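Local coordinates for heavy-metal chelation domain-containing protein (Pyrococcus horikoshii, PDB 3NPG) that is of unknown function but, as a DUF364 family member, may bind heavy metals and has a Rossmann-like part, at residues M49-P52 with E53-Q56; N90-S93 with Q94-D98; Q201-P204 with E205-K208; G233-K236 with G237-S240. All coordinates share one frame; numbering follows the deposited sequence.

Contact 1: residues M49-P52 with E53-Q56; sequences MTLP and EEVQ
L51 and P52 are met by E53, whose side chain doubles back over the residues just before it. Its OE2 lies 3.7 Å from CD2 of L51, while OE1 comes to 3.6 Å from CD of P52, so one carboxylate rests against an aliphatic branch and a proline ring. The first torsion (chi1 64°) places CG of E53 between the backbone N and the carbonyl carbon, and the one bend, at chi2 (-86°), folds the carboxylate back. CB of L51 also lies 3.7 Å from CG of E54, where an aliphatic stretch suits an aliphatic neighbour. The backbone here forms a short 3-10 turn, in the loop that leaves edge strand 43-49 of the three-stranded antiparallel sheet. E54 N donates to L51 O at 3.0 Å and V55 N to P52 O at 3.0 Å. Proline fits the start of such a turn, since its ring fixes phi near the value needed and its nitrogen has no N-H to place. V55 lays CG2 3.6 Å from L51 O. The E54 carboxylate faces away from L51, with OE2 in a salt bridge to R143 and OE1 hydrogen-bonded to S154 of the second subunit. Farther out, L51 packs on V176 and N177 of helix 174-177, and K146 of the third subunit donates to P52 O.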
loop_
_atom_site.group_PDB
_atom_site.type_symbol
_atom_site.label_atom_id
_atom_site.label_comp_id
_atom_site.label_asym_id
_atom_site.label_seq_id
_atom_site.Cartn_x
_atom_site.Cartn_y
_atom_site.Cartn_z
HETATM N N MSE A 49 12.132 4.602 14.672
HETATM C CA MSE A 49 10.938 3.971 14.101
HETATM C C MSE A 49 11.223 3.215 12.809
HETATM O O MSE A 49 11.788 3.776 11.868
HETATM C CB MSE A 49 9.820 4.994 13.891
HETATM C CG MSE A 49 8.523 4.369 13.423
HETATM SE SE MSE A 49 7.169 5.670 13.072
HETATM C CE MSE A 49 6.247 5.586 14.764
ATOM N N THR A 50 10.811 1.944 12.761
ATOM C CA THR A 50 10.943 1.115 11.574
ATOM C C THR A 50 9.807 1.431 10.627
ATOM O O THR A 50 8.648 1.490 11.050
ATOM C CB THR A 50 10.976 -0.375 11.966
ATOM O OG1 THR A 50 12.001 -0.576 12.938
ATOM C CG2 THR A 50 11.218 -1.280 10.780
ATOM N N LEU A 51 10.138 1.711 9.363
ATOM C CA LEU A 51 9.146 2.028 8.344
ATOM C C LEU A 51 9.127 0.910 7.293
ATOM O O LEU A 51 9.870 0.972 6.303
ATOM C CB LEU A 51 9.459 3.395 7.691
ATOM C CG LEU A 51 9.626 4.579 8.656
ATOM C CD1 LEU A 51 10.271 5.743 7.966
ATOM C CD2 LEU A 51 8.294 4.993 9.262
ATOM N N PRO A 52 8.363 -0.191 7.555
ATOM C CA PRO A 52 8.388 -1.339 6.625
ATOM C C PRO A 52 7.913 -1.006 5.220
ATOM O O PRO A 52 8.381 -1.617 4.261
ATOM C CB PRO A 52 7.482 -2.366 7.302
ATOM C CG PRO A 52 6.628 -1.570 8.243
ATOM C CD PRO A 52 7.478 -0.451 8.712
ATOM N N GLU A 53 7.003 -0.018 5.087
ATOM C CA GLU A 53 6.495 0.414 3.775
ATOM C C GLU A 53 7.609 1.018 2.895
ATOM O O GLU A 53 7.451 1.097 1.685
ATOM C CB GLU A 53 5.312 1.404 3.933
ATOM C CG GLU A 53 5.674 2.725 4.611
ATOM C CD GLU A 53 5.626 2.736 6.132
ATOM O OE1 GLU A 53 5.353 1.671 6.734
ATOM O OE2 GLU A 53 5.851 3.819 6.718
ATOM N N GLU A 54 8.743 1.411 3.515
ATOM C CA GLU A 54 9.893 1.986 2.812
ATOM C C GLU A 54 10.911 0.900 2.423
ATOM O O GLU A 54 11.794 1.151 1.596
ATOM C CB GLU A 54 10.574 3.056 3.688
ATOM C CG GLU A 54 9.659 4.199 4.083
ATOM C CD GLU A 54 9.318 5.145 2.953
ATOM O OE1 GLU A 54 10.232 5.865 2.486
ATOM O OE2 GLU A 54 8.132 5.189 2.552
ATOM N N VAL A 55 10.800 -0.303 3.040
ATOM C CA VAL A 55 11.720 -1.412 2.771
ATOM C C VAL A 55 11.403 -2.061 1.419
ATOM O O VAL A 55 10.294 -2.574 1.218
ATOM C CB VAL A 55 11.723 -2.462 3.921
ATOM C CG1 VAL A 55 12.762 -3.549 3.665
ATOM C CG2 VAL A 55 11.960 -1.796 5.273
ATOM N N GLN A 56 12.364 -2.038 0.497
ATOM C CA GLN A 56 12.180 -2.652 -0.816
ATOM C C GLN A 56 12.884 -4.000 -0.868
ATOM O O GLN A 56 12.436 -4.909 -1.570
ATOM C CB GLN A 56 12.697 -1.723 -1.930
ATOM C CG GLN A 56 12.092 -0.316 -1.879
ATOM C CD GLN A 56 12.028 0.335 -3.231
ATOM O OE1 GLN A 56 12.168 -0.316 -4.274
ATOM N NE2 GLN A 56 11.734 1.620 -3.247
#

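Contact 2: residues N90-S93 with Q94-D98; sequences NAVS and QYYID
Y96 brings its ring against V92, one turn back, while its own neighbour Y95 points an edge at it. CD2 of Y95 stands 3.4 Å above the plane of the Y96 ring, over its centre, and CD2 of Y96 in turn lies in the plane of the Y95 ring, at its edge. V92 reaches Y96 with a methyl group, CG1 being 4.1 Å from CD2 of the ring, and the two side chains cross obliquely. The first torsions part the tyrosines: Y95 carries CG anti to the backbone N (chi1 -177°), whereas in Y96 it is anti to the carbonyl carbon (chi1 -65°). With an alanine in place of Y96, the edge of Y95 and the methyl of V92 would probably face a gap, and L17 O would lose a weak hydrogen bond from the hydroxyl.

All this sits on the last turn of helix 79-96. Q94 N still makes a sound helical bond to N90 O, at 2.8 Å. After it, Y95 N is shared weakly between A91 O and V92 O, and Y96 N likewise between V92 O and S93 O, before I97 leaves the helix. Polar side chains suit the buried flank because each finds a mate: S93 OG bonds to I89 O, N90 ND2 to V47 O and T199 O, and Q94 NE2 to Q201 O. Y95, only partly exposed, bonds through OH to E41 N. The backbone bonds thus weaken toward the helix end, and the buried polar side chains have partners in the helix itself and in neighbouring strands and loops.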
loop_
_atom_site.group_PDB
_atom_site.type_symbol
_atom_site.label_atom_id
_atom_site.label_comp_id
_atom_site.label_asym_id
_atom_site.label_seq_id
_atom_site.Cartn_x
_atom_site.Cartn_y
_atom_site.Cartn_z
ATOM N N ASN A 90 20.855 7.896 18.383
ATOM C CA ASN A 90 19.991 8.127 19.535
ATOM C C ASN A 90 20.532 7.434 20.788
ATOM O O ASN A 90 20.438 7.990 21.879
ATOM C CB ASN A 90 18.567 7.664 19.237
ATOM C CG ASN A 90 17.873 8.486 18.177
ATOM O OD1 ASN A 90 18.226 9.641 17.913
ATOM N ND2 ASN A 90 16.849 7.921 17.568
ATOM N N ALA A 91 21.122 6.226 20.626
ATOM C CA ALA A 91 21.720 5.482 21.739
ATOM C C ALA A 91 22.855 6.279 22.367
ATOM O O ALA A 91 22.876 6.465 23.588
ATOM C CB ALA A 91 22.229 4.137 21.252
ATOM N N VAL A 92 23.771 6.814 21.517
ATOM C CA VAL A 92 24.896 7.651 21.960
ATOM C C VAL A 92 24.362 8.937 22.614
ATOM O O VAL A 92 24.861 9.353 23.660
ATOM C CB VAL A 92 25.862 7.965 20.773
ATOM C CG1 VAL A 92 26.936 8.968 21.183
ATOM C CG2 VAL A 92 26.493 6.687 20.231
ATOM N N SER A 93 23.298 9.521 22.023
ATOM C CA SER A 93 22.668 10.745 22.510
ATOM C C SER A 93 22.029 10.554 23.876
ATOM O O SER A 93 22.192 11.398 24.745
ATOM C CB SER A 93 21.624 11.234 21.515
ATOM O OG SER A 93 22.196 11.489 20.243
ATOM N N GLN A 94 21.308 9.434 24.073
ATOM C CA GLN A 94 20.622 9.128 25.342
ATOM C C GLN A 94 21.601 8.895 26.501
ATOM O O GLN A 94 21.232 9.067 27.665
ATOM C CB GLN A 94 19.671 7.931 25.174
ATOM C CG GLN A 94 18.461 8.236 24.293
ATOM C CD GLN A 94 17.495 9.173 24.964
ATOM O OE1 GLN A 94 16.744 8.782 25.846
ATOM N NE2 GLN A 94 17.465 10.423 24.529
ATOM N N TYR A 95 22.853 8.530 26.181
ATOM C CA TYR A 95 23.905 8.366 27.177
ATOM C C TYR A 95 24.407 9.742 27.649
ATOM O O TYR A 95 24.667 9.925 28.840
ATOM C CB TYR A 95 25.072 7.536 26.591
ATOM C CG TYR A 95 26.182 7.243 27.582
ATOM C CD1 TYR A 95 26.134 6.120 28.403
ATOM C CD2 TYR A 95 27.314 8.048 27.648
ATOM C CE1 TYR A 95 27.168 5.831 29.297
ATOM C CE2 TYR A 95 28.350 7.772 28.539
ATOM C CZ TYR A 95 28.272 6.665 29.365
ATOM O OH TYR A 95 29.298 6.392 30.238
ATOM N N TYR A 96 24.513 10.717 26.716
ATOM C CA TYR A 96 25.059 12.040 27.008
ATOM C C TYR A 96 23.991 13.145 27.173
ATOM O O TYR A 96 24.346 14.291 27.473
ATOM C CB TYR A 96 26.082 12.442 25.933
ATOM C CG TYR A 96 27.315 11.569 25.908
ATOM C CD1 TYR A 96 28.258 11.630 26.930
ATOM C CD2 TYR A 96 27.583 10.739 24.826
ATOM C CE1 TYR A 96 29.411 10.853 26.898
ATOM C CE2 TYR A 96 28.737 9.962 24.780
ATOM C CZ TYR A 96 29.647 10.016 25.824
ATOM O OH TYR A 96 30.786 9.254 25.792
ATOM N N ILE A 97 22.695 12.807 26.995
ATOM C CA ILE A 97 21.599 13.793 27.083
ATOM C C ILE A 97 21.498 14.468 28.471
ATOM O O ILE A 97 21.482 13.782 29.496
ATOM C CB ILE A 97 20.228 13.192 26.603
ATOM C CG1 ILE A 97 19.174 14.298 26.350
ATOM C CG2 ILE A 97 19.700 12.112 27.570
ATOM C CD1 ILE A 97 19.285 14.982 25.020
ATOM N N ASP A 98 21.467 15.818 28.491
ATOM C CA ASP A 98 21.290 16.593 29.715
ATOM C C ASP A 98 19.902 17.212 29.697
ATOM O O ASP A 98 19.611 18.055 28.843
ATOM C CB ASP A 98 22.381 17.680 29.839
ATOM C CG ASP A 98 22.397 18.428 31.172
ATOM O OD1 ASP A 98 21.680 17.998 32.110
ATOM O OD2 ASP A 98 23.162 19.396 31.294
#

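Contact 3: residues Q201-P204 with E205-K208; sequences QLLP and EFLK
L203 lays its CB over one face of the F206 ring in a CH-pi contact, 3.9 Å from the centroid and 18° off the normal. The pair belongs to a 3-10 turn in the loop joining parallel strands 192-196 and 214-220 of the seven-stranded, Rossmann-like sheet. Farther along the leucine, CD1 reaches CZ of F206 at 3.7 Å. L202 comes to the same ring at its edge, its CB 4.2 Å from CD2, and crosses L207 at about a right angle, CD1 to CG of L207 being 3.9 Å. A flat ring suits this place because it can take one leucine on a face and another at its rim. Exchanging F206 for a serine would probably open a gap beside L203 and leave I10 and K13 of helix 6-17 without the ring they pack on. The surroundings are those of a core: L203 also packs on L17 and S93, and L202 and L207 on L215.

Toward solvent, E205 passes its CG along CB of L203 at 3.8 Å; chi1 of 64° and an extended chain lay the glutamate alongside the leucine, OE1 of E205 4.1 Å from CD1 of L203, though the residue as a whole is exposed. In the backbone, F206 N donates to L203 O at 3.1 Å, while P204 opens the turn with a phi fixed by its ring. The next bond runs from L207 N to P204 O, 2.9 Å long.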
loop_
_atom_site.group_PDB
_atom_site.type_symbol
_atom_site.label_atom_id
_atom_site.label_comp_id
_atom_site.label_asym_id
_atom_site.label_seq_id
_atom_site.Cartn_x
_atom_site.Cartn_y
_atom_site.Cartn_z
ATOM N N GLN A 201 15.306 11.160 19.891
ATOM C CA GLN A 201 16.157 11.002 21.081
ATOM C C GLN A 201 17.538 11.629 20.887
ATOM O O GLN A 201 18.349 11.617 21.814
ATOM C CB GLN A 201 16.312 9.512 21.432
ATOM C CG GLN A 201 15.148 8.929 22.218
ATOM C CD GLN A 201 15.295 7.436 22.411
ATOM O OE1 GLN A 201 15.857 6.728 21.575
ATOM N NE2 GLN A 201 14.756 6.922 23.505
ATOM N N LEU A 202 17.815 12.165 19.675
ATOM C CA LEU A 202 19.120 12.758 19.342
ATOM C C LEU A 202 19.446 14.011 20.199
ATOM O O LEU A 202 18.533 14.639 20.747
ATOM C CB LEU A 202 19.214 13.077 17.819
ATOM C CG LEU A 202 18.479 14.344 17.311
ATOM C CD1 LEU A 202 19.020 14.780 15.969
ATOM C CD2 LEU A 202 17.001 14.120 17.210
ATOM N N LEU A 203 20.751 14.339 20.344
ATOM C CA LEU A 203 21.175 15.519 21.113
ATOM C C LEU A 203 20.730 16.811 20.421
ATOM O O LEU A 203 20.831 16.915 19.197
ATOM C CB LEU A 203 22.708 15.529 21.305
ATOM C CG LEU A 203 23.273 14.525 22.310
ATOM C CD1 LEU A 203 24.764 14.508 22.256
ATOM C CD2 LEU A 203 22.820 14.841 23.715
ATOM N N PRO A 204 20.264 17.832 21.189
ATOM C CA PRO A 204 19.839 19.093 20.547
ATOM C C PRO A 204 20.975 19.793 19.810
ATOM O O PRO A 204 20.744 20.397 18.761
ATOM C CB PRO A 204 19.321 19.936 21.722
ATOM C CG PRO A 204 19.036 18.954 22.811
ATOM C CD PRO A 204 20.053 17.870 22.648
ATOM N N GLU A 205 22.223 19.661 20.328
ATOM C CA GLU A 205 23.417 20.275 19.726
ATOM C C GLU A 205 23.643 19.821 18.266
ATOM O O GLU A 205 24.278 20.542 17.493
ATOM C CB GLU A 205 24.668 19.994 20.583
ATOM C CG GLU A 205 25.040 18.519 20.672
ATOM C CD GLU A 205 26.257 18.235 21.519
ATOM O OE1 GLU A 205 26.162 18.367 22.760
ATOM O OE2 GLU A 205 27.302 17.851 20.947
ATOM N N PHE A 206 23.112 18.628 17.891
ATOM C CA PHE A 206 23.228 18.107 16.524
ATOM C C PHE A 206 22.376 18.922 15.552
ATOM O O PHE A 206 22.682 18.981 14.357
ATOM C CB PHE A 206 22.813 16.622 16.467
ATOM C CG PHE A 206 23.674 15.673 17.271
ATOM C CD1 PHE A 206 25.024 15.939 17.481
ATOM C CD2 PHE A 206 23.170 14.454 17.711
ATOM C CE1 PHE A 206 25.824 15.051 18.206
ATOM C CE2 PHE A 206 23.979 13.554 18.410
ATOM C CZ PHE A 206 25.299 13.859 18.654
ATOM N N LEU A 207 21.296 19.547 16.062
ATOM C CA LEU A 207 20.384 20.342 15.242
ATOM C C LEU A 207 20.648 21.853 15.380
ATOM O O LEU A 207 19.844 22.662 14.908
ATOM C CB LEU A 207 18.913 19.998 15.571
ATOM C CG LEU A 207 18.474 18.559 15.224
ATOM C CD1 LEU A 207 17.120 18.252 15.796
ATOM C CD2 LEU A 207 18.478 18.329 13.712
ATOM N N LYS A 208 21.809 22.234 15.983
ATOM C CA LYS A 208 22.209 23.643 16.105
ATOM C C LYS A 208 22.433 24.232 14.723
ATOM O O LYS A 208 23.088 23.605 13.878
ATOM C CB LYS A 208 23.489 23.778 16.946
ATOM C CG LYS A 208 23.241 23.889 18.437
ATOM C CD LYS A 208 24.564 24.032 19.199
ATOM C CE LYS A 208 24.363 24.329 20.663
ATOM N NZ LYS A 208 24.022 25.763 20.895
#

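Contact 4: residues G233-K236 with G237-S240; sequences GSFK and GFES
S234 is the N-cap of the short helix 235-239: chi1 (-178°) sets its OG 3.4 Å from G237 N, from which it accepts a weak bond. Just before, G233 closes helix 223-232 in a Schellman motif, its positive phi being easy for glycine.

F235 and E239, one turn apart, pair up. CB of the glutamate lies over one face of the ring, toward its rim, and OE2 of E239 is 3.3 Å from CE2 of F235, with ring and carboxylate planes 60° apart. In the backbone, E239 N donates to F235 O at 2.7 Å. K236 runs beside E239 in the same direction, yet NZ of K236 stays 4.3 Å from OE1 of E239, beyond a salt bridge. F238 sets CD2 4.2 Å from CD1 of F235 and packs on A226 and L230 of helix 223-232, a natural seat for a large apolar ring. Farther along, S240 N donates to K236 O at 3.0 Å, and S240 OG bonds to G237 O.

S234 and S240 thus each engage backbone polar groups of the turn, while the charges of K236 and E239 are likely to attract each other only loosely; OE2 of E239 forms a long, weak ion pair with K244.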
loop_
_atom_site.group_PDB
_atom_site.type_symbol
_atom_site.label_atom_id
_atom_site.label_comp_id
_atom_site.label_asym_id
_atom_site.label_seq_id
_atom_site.Cartn_x
_atom_site.Cartn_y
_atom_site.Cartn_z
ATOM N N GLY A 233 6.988 -6.241 20.716
ATOM C CA GLY A 233 6.284 -5.408 19.746
ATOM C C GLY A 233 5.200 -4.547 20.368
ATOM O O GLY A 233 4.220 -4.206 19.701
ATOM N N SER A 234 5.358 -4.205 21.670
ATOM C CA SER A 234 4.390 -3.387 22.406
ATOM C C SER A 234 4.917 -1.969 22.573
ATOM O O SER A 234 5.920 -1.765 23.263
ATOM C CB SER A 234 4.103 -4.005 23.774
ATOM O OG SER A 234 3.142 -3.256 24.500
ATOM N N PHE A 235 4.273 -0.984 21.915
ATOM C CA PHE A 235 4.721 0.402 22.013
ATOM C C PHE A 235 4.405 1.016 23.368
ATOM O O PHE A 235 5.290 1.602 23.990
ATOM C CB PHE A 235 4.149 1.265 20.882
ATOM C CG PHE A 235 4.490 2.731 21.035
ATOM C CD1 PHE A 235 5.794 3.180 20.867
ATOM C CD2 PHE A 235 3.519 3.650 21.412
ATOM C CE1 PHE A 235 6.116 4.526 21.050
ATOM C CE2 PHE A 235 3.845 4.996 21.600
ATOM C CZ PHE A 235 5.140 5.423 21.418
ATOM N N LYS A 236 3.133 0.912 23.819
ATOM C CA LYS A 236 2.710 1.488 25.101
ATOM C C LYS A 236 3.440 0.862 26.297
ATOM O O LYS A 236 3.598 1.514 27.333
ATOM C CB LYS A 236 1.191 1.402 25.269
ATOM C CG LYS A 236 0.466 2.640 24.763
ATOM C CD LYS A 236 -1.029 2.560 25.033
ATOM C CE LYS A 236 -1.708 3.905 24.910
ATOM N NZ LYS A 236 -1.334 4.819 26.026
ATOM N N GLY A 237 3.907 -0.378 26.128
ATOM C CA GLY A 237 4.707 -1.063 27.137
ATOM C C GLY A 237 6.100 -0.478 27.225
ATOM O O GLY A 237 6.664 -0.351 28.315
ATOM N N PHE A 238 6.658 -0.101 26.069
ATOM C CA PHE A 238 7.954 0.569 25.977
ATOM C C PHE A 238 7.823 2.037 26.415
ATOM O O PHE A 238 8.732 2.577 27.044
ATOM C CB PHE A 238 8.497 0.474 24.531
ATOM C CG PHE A 238 9.522 1.521 24.166
ATOM C CD1 PHE A 238 10.819 1.449 24.659
ATOM C CD2 PHE A 238 9.204 2.556 23.288
ATOM C CE1 PHE A 238 11.771 2.409 24.311
ATOM C CE2 PHE A 238 10.157 3.517 22.940
ATOM C CZ PHE A 238 11.434 3.438 23.454
ATOM N N GLU A 239 6.682 2.672 26.075
ATOM C CA GLU A 239 6.391 4.068 26.408
ATOM C C GLU A 239 6.241 4.254 27.930
ATOM O O GLU A 239 6.664 5.278 28.469
ATOM C CB GLU A 239 5.111 4.523 25.681
ATOM C CG GLU A 239 4.941 6.028 25.600
ATOM C CD GLU A 239 3.750 6.477 24.775
ATOM O OE1 GLU A 239 2.637 5.943 24.992
ATOM O OE2 GLU A 239 3.925 7.380 23.926
ATOM N N SER A 240 5.658 3.244 28.621
ATOM C CA SER A 240 5.448 3.293 30.076
ATOM C C SER A 240 6.764 3.141 30.857
ATOM O O SER A 240 6.818 3.481 32.039
ATOM C CB SER A 240 4.447 2.229 30.512
ATOM O OG SER A 240 4.936 0.926 30.244
#

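Contacts 2 and 3 are the intimate pair: their centres lie 10 Å apart, and the end of helix 79-96 sits directly on the 201-208 loop. There S93 OG is 3.2 Å from L203 N, a probable hydrogen bond, and also packs on the F206 ring, so the helix end and the 3-10 turn share a buried boundary. Contact 1 stands off from contacts 2 and 3, about 24 Å from each between centres, and across the chain's centre from contact 3. Contacts 1 and 4 have centres 19 Å apart and nearest atoms about 6 Å apart; both touch the third subunit, placing them at the assembly interface, whereas contacts 2 and 3 meet no other chain.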